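Local coordinates for BPH (PDB 5OVS), which probably hydrolyses peptide bonds as a proteasome-like peptidase that assembles into a tetradecameric double ring, at residues T1-A13 with E130-A144. Sequence-based numbering, arbitrary orientation.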
ATOM      1  N   THR K   1      -3.788 -26.769 -19.336  1.00 31.03           N
ATOM      2  CA  THR K   1      -3.183 -27.482 -20.493  1.00 31.13           C
ATOM      3  C   THR K   1      -2.259 -28.583 -19.977  1.00 31.07           C
ATOM      4  O   THR K   1      -1.646 -28.432 -18.935  1.00 31.84           O
ATOM      5  CB  THR K   1      -2.407 -26.504 -21.401  1.00 30.73           C
ATOM      6  OG1 THR K   1      -3.331 -25.679 -22.116  1.00 31.78           O
ATOM      7  CG2 THR K   1      -1.579 -27.230 -22.399  1.00 31.69           C
ATOM      8  N   THR K   2      -2.193 -29.702 -20.696  1.00 30.63           N
ATOM      9  CA  THR K   2      -1.166 -30.703 -20.471  1.00 29.44           C
ATOM     10  C   THR K   2      -0.567 -31.128 -21.800  1.00 28.86           C
ATOM     11  O   THR K   2      -1.291 -31.486 -22.728  1.00 28.21           O
ATOM     12  CB  THR K   2      -1.716 -31.948 -19.786  1.00 29.82           C
ATOM     13  OG1 THR K   2      -2.316 -31.571 -18.541  1.00 31.29           O
ATOM     14  CG2 THR K   2      -0.594 -32.948 -19.518  1.00 29.70           C
ATOM     15  N   VAL K   3       0.760 -31.080 -21.869  1.00 27.89           N
ATOM     16  CA  VAL K   3       1.512 -31.607 -23.002  1.00 27.62           C
ATOM     17  C   VAL K   3       2.512 -32.630 -22.463  1.00 27.40           C
ATOM     18  O   VAL K   3       3.087 -32.428 -21.394  1.00 28.21           O
ATOM     19  CB  VAL K   3       2.256 -30.506 -23.783  1.00 27.30           C
ATOM     20  CG1 VAL K   3       1.278 -29.635 -24.556  1.00 27.44           C
ATOM     21  CG2 VAL K   3       3.118 -29.650 -22.864  1.00 27.30           C
ATOM     22  N   THR K   4       2.698 -33.727 -23.180  1.00 26.18           N
ATOM     23  CA  THR K   4       3.620 -34.755 -22.751  1.00 26.43           C
ATOM     24  C   THR K   4       4.553 -35.175 -23.888  1.00 27.61           C
ATOM     25  O   THR K   4       4.252 -35.024 -25.091  1.00 27.43           O
ATOM     26  CB  THR K   4       2.886 -35.996 -22.221  1.00 26.02           C
ATOM     27  OG1 THR K   4       2.049 -36.526 -23.252  1.00 26.09           O
ATOM     28  CG2 THR K   4       2.017 -35.644 -20.987  1.00 25.80           C
ATOM     29  N   ILE K   5       5.698 -35.704 -23.492  1.00 27.71           N
ATOM     30  CA  ILE K   5       6.667 -36.148 -24.450  1.00 28.25           C
ATOM     31  C   ILE K   5       7.386 -37.370 -23.885  1.00 29.33           C
ATOM     32  O   ILE K   5       7.711 -37.415 -22.704  1.00 29.61           O
ATOM     33  CB  ILE K   5       7.628 -35.004 -24.811  1.00 27.68           C
ATOM     34  CG1 ILE K   5       8.314 -35.308 -26.141  1.00 27.65           C
ATOM     35  CG2 ILE K   5       8.600 -34.736 -23.673  1.00 27.11           C
ATOM     36  CD1 ILE K   5       8.928 -34.097 -26.782  1.00 27.87           C
ATOM     37  N   VAL K   6       7.576 -38.372 -24.734  1.00 30.64           N
ATOM     38  CA  VAL K   6       8.059 -39.674 -24.302  1.00 31.18           C
ATOM     39  C   VAL K   6       8.978 -40.294 -25.356  1.00 32.69           C
ATOM     40  O   VAL K   6       8.753 -40.195 -26.574  1.00 32.75           O
ATOM     41  CB  VAL K   6       6.903 -40.638 -24.012  1.00 30.85           C
ATOM     42  CG1 VAL K   6       7.442 -41.979 -23.535  1.00 31.25           C
ATOM     43  CG2 VAL K   6       5.948 -40.041 -22.983  1.00 30.62           C
ATOM     44  N   ARG K   7      10.003 -40.951 -24.836  1.00 34.00           N
ATOM     45  CA  ARG K   7      11.030 -41.600 -25.594  1.00 35.79           C
ATOM     46  C   ARG K   7      11.115 -43.024 -25.046  1.00 36.40           C
ATOM     47  O   ARG K   7      11.462 -43.219 -23.888  1.00 37.79           O
ATOM     48  CB  ARG K   7      12.312 -40.824 -25.309  1.00 37.08           C
ATOM     49  CG  ARG K   7      13.514 -41.210 -26.135  1.00 39.14           C
ATOM     50  CD  ARG K   7      14.800 -40.901 -25.389  1.00 39.37           C
ATOM     51  NE  ARG K   7      15.883 -41.683 -25.971  1.00 40.56           N
ATOM     52  CZ  ARG K   7      16.870 -41.200 -26.717  1.00 40.97           C
ATOM     53  NH1 ARG K   7      16.967 -39.901 -26.972  1.00 40.16           N
ATOM     54  NH2 ARG K   7      17.783 -42.034 -27.196  1.00 42.28           N
ATOM     55  N   LYS K   8      10.767 -44.028 -25.838  1.00 36.59           N
ATOM     56  CA  LYS K   8      10.814 -45.399 -25.332  1.00 36.81           C
ATOM     57  C   LYS K   8      10.871 -46.405 -26.453  1.00 37.32           C
ATOM     58  O   LYS K   8      10.113 -46.301 -27.409  1.00 36.50           O
ATOM     59  CB  LYS K   8       9.594 -45.696 -24.459  1.00 36.59           C
ATOM     60  CG  LYS K   8       9.511 -47.142 -24.008  1.00 37.26           C
ATOM     61  CD  LYS K   8       8.286 -47.422 -23.156  1.00 37.87           C
ATOM     62  CE  LYS K   8       8.198 -48.906 -22.832  1.00 39.02           C
ATOM     63  NZ  LYS K   8       7.116 -49.239 -21.864  1.00 40.21           N
ATOM     64  N   ASP K   9      11.766 -47.384 -26.307  1.00 37.94           N
ATOM     65  CA  ASP K   9      11.936 -48.483 -27.268  1.00 39.57           C
ATOM     66  C   ASP K   9      12.159 -48.048 -28.727  1.00 39.26           C
ATOM     67  O   ASP K   9      11.525 -48.585 -29.637  1.00 39.25           O
ATOM     68  CB  ASP K   9      10.741 -49.447 -27.194  1.00 40.25           C
ATOM     69  CG  ASP K   9      10.627 -50.148 -25.857  1.00 40.45           C
ATOM     70  OD1 ASP K   9      11.655 -50.385 -25.196  1.00 40.77           O
ATOM     71  OD2 ASP K   9       9.496 -50.490 -25.480  1.00 41.79           O
ATOM     72  N   GLY K  10      13.064 -47.094 -28.939  1.00 39.27           N
ATOM     73  CA  GLY K  10      13.407 -46.624 -30.289  1.00 40.36           C
ATOM     74  C   GLY K  10      12.336 -45.770 -30.957  1.00 40.57           C
ATOM     75  O   GLY K  10      12.404 -45.500 -32.159  1.00 41.07           O
ATOM     76  N   ARG K  11      11.369 -45.322 -30.161  1.00 40.13           N
ATOM     77  CA  ARG K  11      10.191 -44.605 -30.635  1.00 40.02           C
ATOM     78  C   ARG K  11      10.051 -43.324 -29.819  1.00 37.28           C
ATOM     79  O   ARG K  11      10.348 -43.323 -28.632  1.00 36.46           O
ATOM     80  CB  ARG K  11       8.952 -45.466 -30.404  1.00 42.50           C
ATOM     81  CG  ARG K  11       8.655 -46.494 -31.477  1.00 45.46           C
ATOM     82  CD  ARG K  11       7.680 -45.892 -32.461  1.00 48.99           C
ATOM     83  NE  ARG K  11       7.040 -46.856 -33.344  1.00 52.98           N
ATOM     84  CZ  ARG K  11       5.776 -47.276 -33.236  1.00 57.33           C
ATOM     85  NH1 ARG K  11       4.964 -46.845 -32.264  1.00 57.60           N
ATOM     86  NH2 ARG K  11       5.314 -48.162 -34.114  1.00 61.41           N
ATOM     87  N   ILE K  12       9.567 -42.254 -30.447  1.00 35.22           N
ATOM     88  CA  ILE K  12       9.360 -40.985 -29.769  1.00 33.14           C
ATOM     89  C   ILE K  12       7.908 -40.593 -29.943  1.00 32.25           C
ATOM     90  O   ILE K  12       7.373 -40.676 -31.041  1.00 31.64           O
ATOM     91  CB  ILE K  12      10.307 -39.898 -30.315  1.00 33.53           C
ATOM     92  CG1 ILE K  12      11.706 -40.084 -29.721  1.00 34.04           C
ATOM     93  CG2 ILE K  12       9.790 -38.502 -30.012  1.00 33.18           C
ATOM     94  CD1 ILE K  12      12.795 -39.286 -30.411  1.00 34.56           C
ATOM     95  N   ALA K  13       7.264 -40.186 -28.847  1.00 31.06           N
ATOM     96  CA  ALA K  13       5.877 -39.744 -28.904  1.00 30.11           C
ATOM     97  C   ALA K  13       5.671 -38.425 -28.197  1.00 29.30           C
ATOM     98  O   ALA K  13       6.478 -38.016 -27.368  1.00 28.65           O
ATOM     99  CB  ALA K  13       4.950 -40.787 -28.326  1.00 29.97           C
ATOM    100  N   GLU K 130      17.144 -31.468 -22.776  1.00 29.43           N
ATOM    101  CA  GLU K 130      16.906 -32.725 -23.487  1.00 30.46           C
ATOM    102  C   GLU K 130      16.484 -33.731 -22.456  1.00 30.76           C
ATOM    103  O   GLU K 130      17.111 -33.830 -21.403  1.00 31.90           O
ATOM    104  CB  GLU K 130      18.143 -33.247 -24.224  1.00 31.13           C
ATOM    105  CG  GLU K 130      17.844 -34.519 -25.001  1.00 31.84           C
ATOM    106  CD  GLU K 130      18.975 -34.998 -25.885  1.00 32.91           C
ATOM    107  OE1 GLU K 130      20.097 -34.453 -25.811  1.00 34.08           O
ATOM    108  OE2 GLU K 130      18.737 -35.942 -26.656  1.00 33.51           O
ATOM    109  N   PHE K 131      15.426 -34.479 -22.754  1.00 30.70           N
ATOM    110  CA  PHE K 131      14.895 -35.440 -21.800  1.00 31.04           C
ATOM    111  C   PHE K 131      15.320 -36.844 -22.159  1.00 29.94           C
ATOM    112  O   PHE K 131      15.488 -37.169 -23.328  1.00 28.53           O
ATOM    113  CB  PHE K 131      13.376 -35.316 -21.717  1.00 31.33           C
ATOM    114  CG  PHE K 131      12.926 -33.971 -21.249  1.00 32.03           C
ATOM    115  CD1 PHE K 131      13.242 -33.535 -19.973  1.00 31.86           C
ATOM    116  CD2 PHE K 131      12.203 -33.125 -22.090  1.00 33.03           C
ATOM    117  CE1 PHE K 131      12.853 -32.282 -19.537  1.00 32.33           C
ATOM    118  CE2 PHE K 131      11.802 -31.871 -21.653  1.00 32.94           C
ATOM    119  CZ  PHE K 131      12.129 -31.449 -20.377  1.00 32.37           C
ATOM    120  N   SER K 132      15.508 -37.666 -21.133  1.00 29.76           N
ATOM    121  CA  SER K 132      16.048 -39.012 -21.310  1.00 30.19           C
ATOM    122  C   SER K 132      14.934 -40.056 -21.426  1.00 30.95           C
ATOM    123  O   SER K 132      15.132 -41.114 -21.998  1.00 31.76           O
ATOM    124  CB  SER K 132      17.048 -39.350 -20.184  1.00 30.16           C
ATOM    125  OG  SER K 132      16.496 -39.224 -18.863  1.00 30.26           O
ATOM    126  N   LYS K 133      13.751 -39.740 -20.909  1.00 32.39           N
ATOM    127  CA  LYS K 133      12.672 -40.716 -20.764  1.00 32.83           C
ATOM    128  C   LYS K 133      11.338 -40.081 -21.120  1.00 32.18           C
ATOM    129  O   LYS K 133      10.757 -40.384 -22.157  1.00 32.46           O
ATOM    130  CB  LYS K 133      12.629 -41.243 -19.320  1.00 33.47           C
ATOM    131  CG  LYS K 133      13.843 -42.050 -18.882  1.00 34.77           C
ATOM    132  CD  LYS K 133      13.862 -42.155 -17.364  1.00 36.20           C
ATOM    133  CE  LYS K 133      14.787 -43.233 -16.841  1.00 37.32           C
ATOM    134  NZ  LYS K 133      16.180 -42.765 -16.629  1.00 38.17           N
ATOM    135  N   PHE K 134      10.867 -39.186 -20.256  1.00 31.52           N
ATOM    136  CA  PHE K 134       9.640 -38.454 -20.496  1.00 30.63           C
ATOM    137  C   PHE K 134       9.647 -37.106 -19.791  1.00 30.23           C
ATOM    138  O   PHE K 134      10.516 -36.842 -18.967  1.00 29.93           O
ATOM    139  CB  PHE K 134       8.429 -39.278 -20.065  1.00 30.59           C
ATOM    140  CG  PHE K 134       8.412 -39.670 -18.606  1.00 30.34           C
ATOM    141  CD1 PHE K 134       7.869 -38.824 -17.650  1.00 31.13           C
ATOM    142  CD2 PHE K 134       8.862 -40.914 -18.203  1.00 30.59           C
ATOM    143  CE1 PHE K 134       7.810 -39.194 -16.307  1.00 31.21           C
ATOM    144  CE2 PHE K 134       8.811 -41.297 -16.872  1.00 30.65           C
ATOM    145  CZ  PHE K 134       8.282 -40.438 -15.920  1.00 31.23           C
ATOM    146  N   TYR K 135       8.710 -36.237 -20.159  1.00 29.36           N
ATOM    147  CA  TYR K 135       8.411 -35.051 -19.359  1.00 29.56           C
ATOM    148  C   TYR K 135       7.067 -34.476 -19.770  1.00 29.75           C
ATOM    149  O   TYR K 135       6.445 -34.959 -20.719  1.00 30.76           O
ATOM    150  CB  TYR K 135       9.532 -33.985 -19.429  1.00 29.27           C
ATOM    151  CG  TYR K 135       9.614 -33.126 -18.176  1.00 29.02           C
ATOM    152  CD1 TYR K 135       9.757 -33.707 -16.916  1.00 29.25           C
ATOM    153  CD2 TYR K 135       9.536 -31.736 -18.247  1.00 29.17           C
ATOM    154  CE1 TYR K 135       9.799 -32.933 -15.769  1.00 29.40           C
ATOM    155  CE2 TYR K 135       9.583 -30.952 -17.106  1.00 28.94           C
ATOM    156  CZ  TYR K 135       9.716 -31.555 -15.874  1.00 29.41           C
ATOM    157  OH  TYR K 135       9.784 -30.783 -14.747  1.00 29.78           O
ATOM    158  N   ALA K 136       6.603 -33.476 -19.019  1.00 30.24           N
ATOM    159  CA  ALA K 136       5.300 -32.838 -19.248  1.00 29.39           C
ATOM    160  C   ALA K 136       5.343 -31.376 -18.824  1.00 28.60           C
ATOM    161  O   ALA K 136       6.064 -31.032 -17.900  1.00 29.05           O
ATOM    162  CB  ALA K 136       4.219 -33.564 -18.462  1.00 29.23           C
ATOM    163  N   TYR K 137       4.574 -30.532 -19.507  1.00 27.86           N
ATOM    164  CA  TYR K 137       4.418 -29.111 -19.156  1.00 26.75           C
ATOM    165  C   TYR K 137       2.946 -28.772 -19.184  1.00 25.34           C
ATOM    166  O   TYR K 137       2.110 -29.572 -19.638  1.00 24.25           O
ATOM    167  CB  TYR K 137       5.140 -28.194 -20.148  1.00 27.25           C
ATOM    168  CG  TYR K 137       6.631 -27.983 -19.929  1.00 27.66           C
ATOM    169  CD1 TYR K 137       7.148 -27.712 -18.662  1.00 27.77           C
ATOM    170  CD2 TYR K 137       7.524 -28.015 -21.022  1.00 27.97           C
ATOM    171  CE1 TYR K 137       8.508 -27.507 -18.474  1.00 28.39           C
ATOM    172  CE2 TYR K 137       8.885 -27.822 -20.845  1.00 28.06           C
ATOM    173  CZ  TYR K 137       9.372 -27.571 -19.576  1.00 29.02           C
ATOM    174  OH  TYR K 137      10.724 -27.373 -19.407  1.00 30.43           O
ATOM    175  N   GLY K 138       2.646 -27.570 -18.709  1.00 24.46           N
ATOM    176  CA  GLY K 138       1.279 -27.130 -18.483  1.00 24.33           C
ATOM    177  C   GLY K 138       0.884 -27.295 -17.020  1.00 24.29           C
ATOM    178  O   GLY K 138       1.580 -27.933 -16.238  1.00 23.67           O
ATOM    179  N   SER K 139      -0.249 -26.709 -16.655  1.00 24.74           N
ATOM    180  CA  SER K 139      -0.792 -26.826 -15.301  1.00 25.16           C
ATOM    181  C   SER K 139      -1.072 -28.283 -14.931  1.00 25.49           C
ATOM    182  O   SER K 139      -1.106 -28.625 -13.750  1.00 25.86           O
ATOM    183  CB  SER K 139      -2.081 -25.998 -15.183  1.00 25.75           C
ATOM    184  OG  SER K 139      -3.059 -26.408 -16.152  1.00 25.69           O
ATOM    185  N   GLY K 140      -1.270 -29.143 -15.935  1.00 25.26           N
ATOM    186  CA  GLY K 140      -1.467 -30.573 -15.690  1.00 25.23           C
ATOM    187  C   GLY K 140      -0.241 -31.476 -15.603  1.00 24.95           C
ATOM    188  O   GLY K 140      -0.401 -32.685 -15.491  1.00 24.14           O
ATOM    189  N   SER K 141       0.971 -30.912 -15.641  1.00 25.19           N
ATOM    190  CA  SER K 141       2.210 -31.720 -15.603  1.00 25.59           C
ATOM    191  C   SER K 141       2.345 -32.669 -14.432  1.00 25.49           C
ATOM    192  O   SER K 141       2.703 -33.826 -14.643  1.00 25.34           O
ATOM    193  CB  SER K 141       3.473 -30.866 -15.684  1.00 26.04           C
ATOM    194  OG  SER K 141       3.228 -29.560 -15.245  1.00 27.51           O
ATOM    195  N   PRO K 142       2.069 -32.192 -13.198  1.00 25.36           N
ATOM    196  CA  PRO K 142       2.361 -33.065 -12.069  1.00 25.02           C
ATOM    197  C   PRO K 142       1.564 -34.347 -12.131  1.00 24.84           C
ATOM    198  O   PRO K 142       2.112 -35.425 -11.924  1.00 25.50           O
ATOM    199  CB  PRO K 142       2.012 -32.210 -10.846  1.00 25.72           C
ATOM    200  CG  PRO K 142       1.197 -31.083 -11.332  1.00 25.43           C
ATOM    201  CD  PRO K 142       1.490 -30.900 -12.780  1.00 25.32           C
ATOM    202  N   TYR K 143       0.291 -34.230 -12.466  1.00 24.67           N
ATOM    203  CA  TYR K 143      -0.561 -35.393 -12.733  1.00 24.49           C
ATOM    204  C   TYR K 143      -0.007 -36.270 -13.863  1.00 24.48           C
ATOM    205  O   TYR K 143       0.008 -37.496 -13.737  1.00 25.43           O
ATOM    206  CB  TYR K 143      -1.989 -34.949 -13.115  1.00 24.46           C
ATOM    207  CG  TYR K 143      -2.652 -33.970 -12.178  1.00 24.33           C
ATOM    208  CD1 TYR K 143      -3.403 -34.418 -11.085  1.00 24.85           C
ATOM    209  CD2 TYR K 143      -2.552 -32.596 -12.385  1.00 24.08           C
ATOM    210  CE1 TYR K 143      -4.027 -33.529 -10.221  1.00 24.62           C
ATOM    211  CE2 TYR K 143      -3.167 -31.702 -11.521  1.00 23.95           C
ATOM    212  CZ  TYR K 143      -3.902 -32.182 -10.444  1.00 24.37           C
ATOM    213  OH  TYR K 143      -4.508 -31.314  -9.588  1.00 24.23           O
ATOM    214  N   ALA K 144       0.421 -35.659 -14.969  1.00 23.86           N
ATOM    215  CA  ALA K 144       0.977 -36.419 -16.091  1.00 24.15           C
ATOM    216  C   ALA K 144       2.287 -37.139 -15.739  1.00 24.70           C
ATOM    217  O   ALA K 144       2.511 -38.285 -16.177  1.00 25.16           O
ATOM    218  CB  ALA K 144       1.183 -35.525 -17.307  1.00 23.77           C
TER
HETATM  219  O   HOH W   1      -4.312 -28.627 -16.660  1.00 21.98           O
HETATM  220  O   HOH W   2      16.191 -37.140 -26.183  1.00 20.22           O
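In the Ntn-hydrolase sandwich, strand 3-8, which begins two residues after the N-terminal threonine, pairs antiparallel with strand 134-137. The pairing places Val-3 opposite Tyr-137 and Ile-5 opposite Tyr-135, both hydrogen-bonded pairs. Val-3 N reaches Tyr-137 O at 3.0 Å with an N-H...O angle of 171°. The last bond joins Arg-7 N to Lys-133 O. Beyond the strand, Thr-1 O accepts from Gly-140 N at 3.1 Å. Thr-1 N makes a weak bond to Ser-139 OG, which is also hydrogen-bonded to Glu-176 OE1. Thr-1 OG1 is hydrogen-bonded to Lys-37 NZ.

Val-3 CG2 sits between its backbone N and carbonyl carbon (chi1 -71° sets CG1 beside N), which turns it onto Tyr-137 CB at 3.7 Å. On the same face Ile-5 CG2 lies 4.3 Å from Phe-131 CD2, and the Ile-5 side chain also touches Leu-112 and Ala-114 of strand 111-115. On the other face the Val-6 and Phe-134 side chains run alongside each other, with Val-6 CG2 3.9 Å from Phe-134 CB. There Ala-144 CB, from helix 141-151, touches Thr-2 CG2 and Thr-4 CG2, each at 3.8 Å. Thr-2 OG1 rests against Gly-140 CA at 3.1 Å and is hydrogen-bonded to Ser-177 OG. A side chain at Gly-140 would clash with it. With an alanine in place of Thr-2, Ser-177 would probably lose this hydroxyl partner and a gap would be likely to open beside Ala-144. At the far end one water, in the plane of the Arg-7 guanidinium at its edge, accepts from NH1 and donates to Glu-130 OE2 and Phe-131 O. Tyr-137 meets Trp-22 of a neighbouring subunit edge-to-face. A threonine-led strand paired in this way, with helices on one face and a second sheet on the other, is typical of proteasome beta-type subunits.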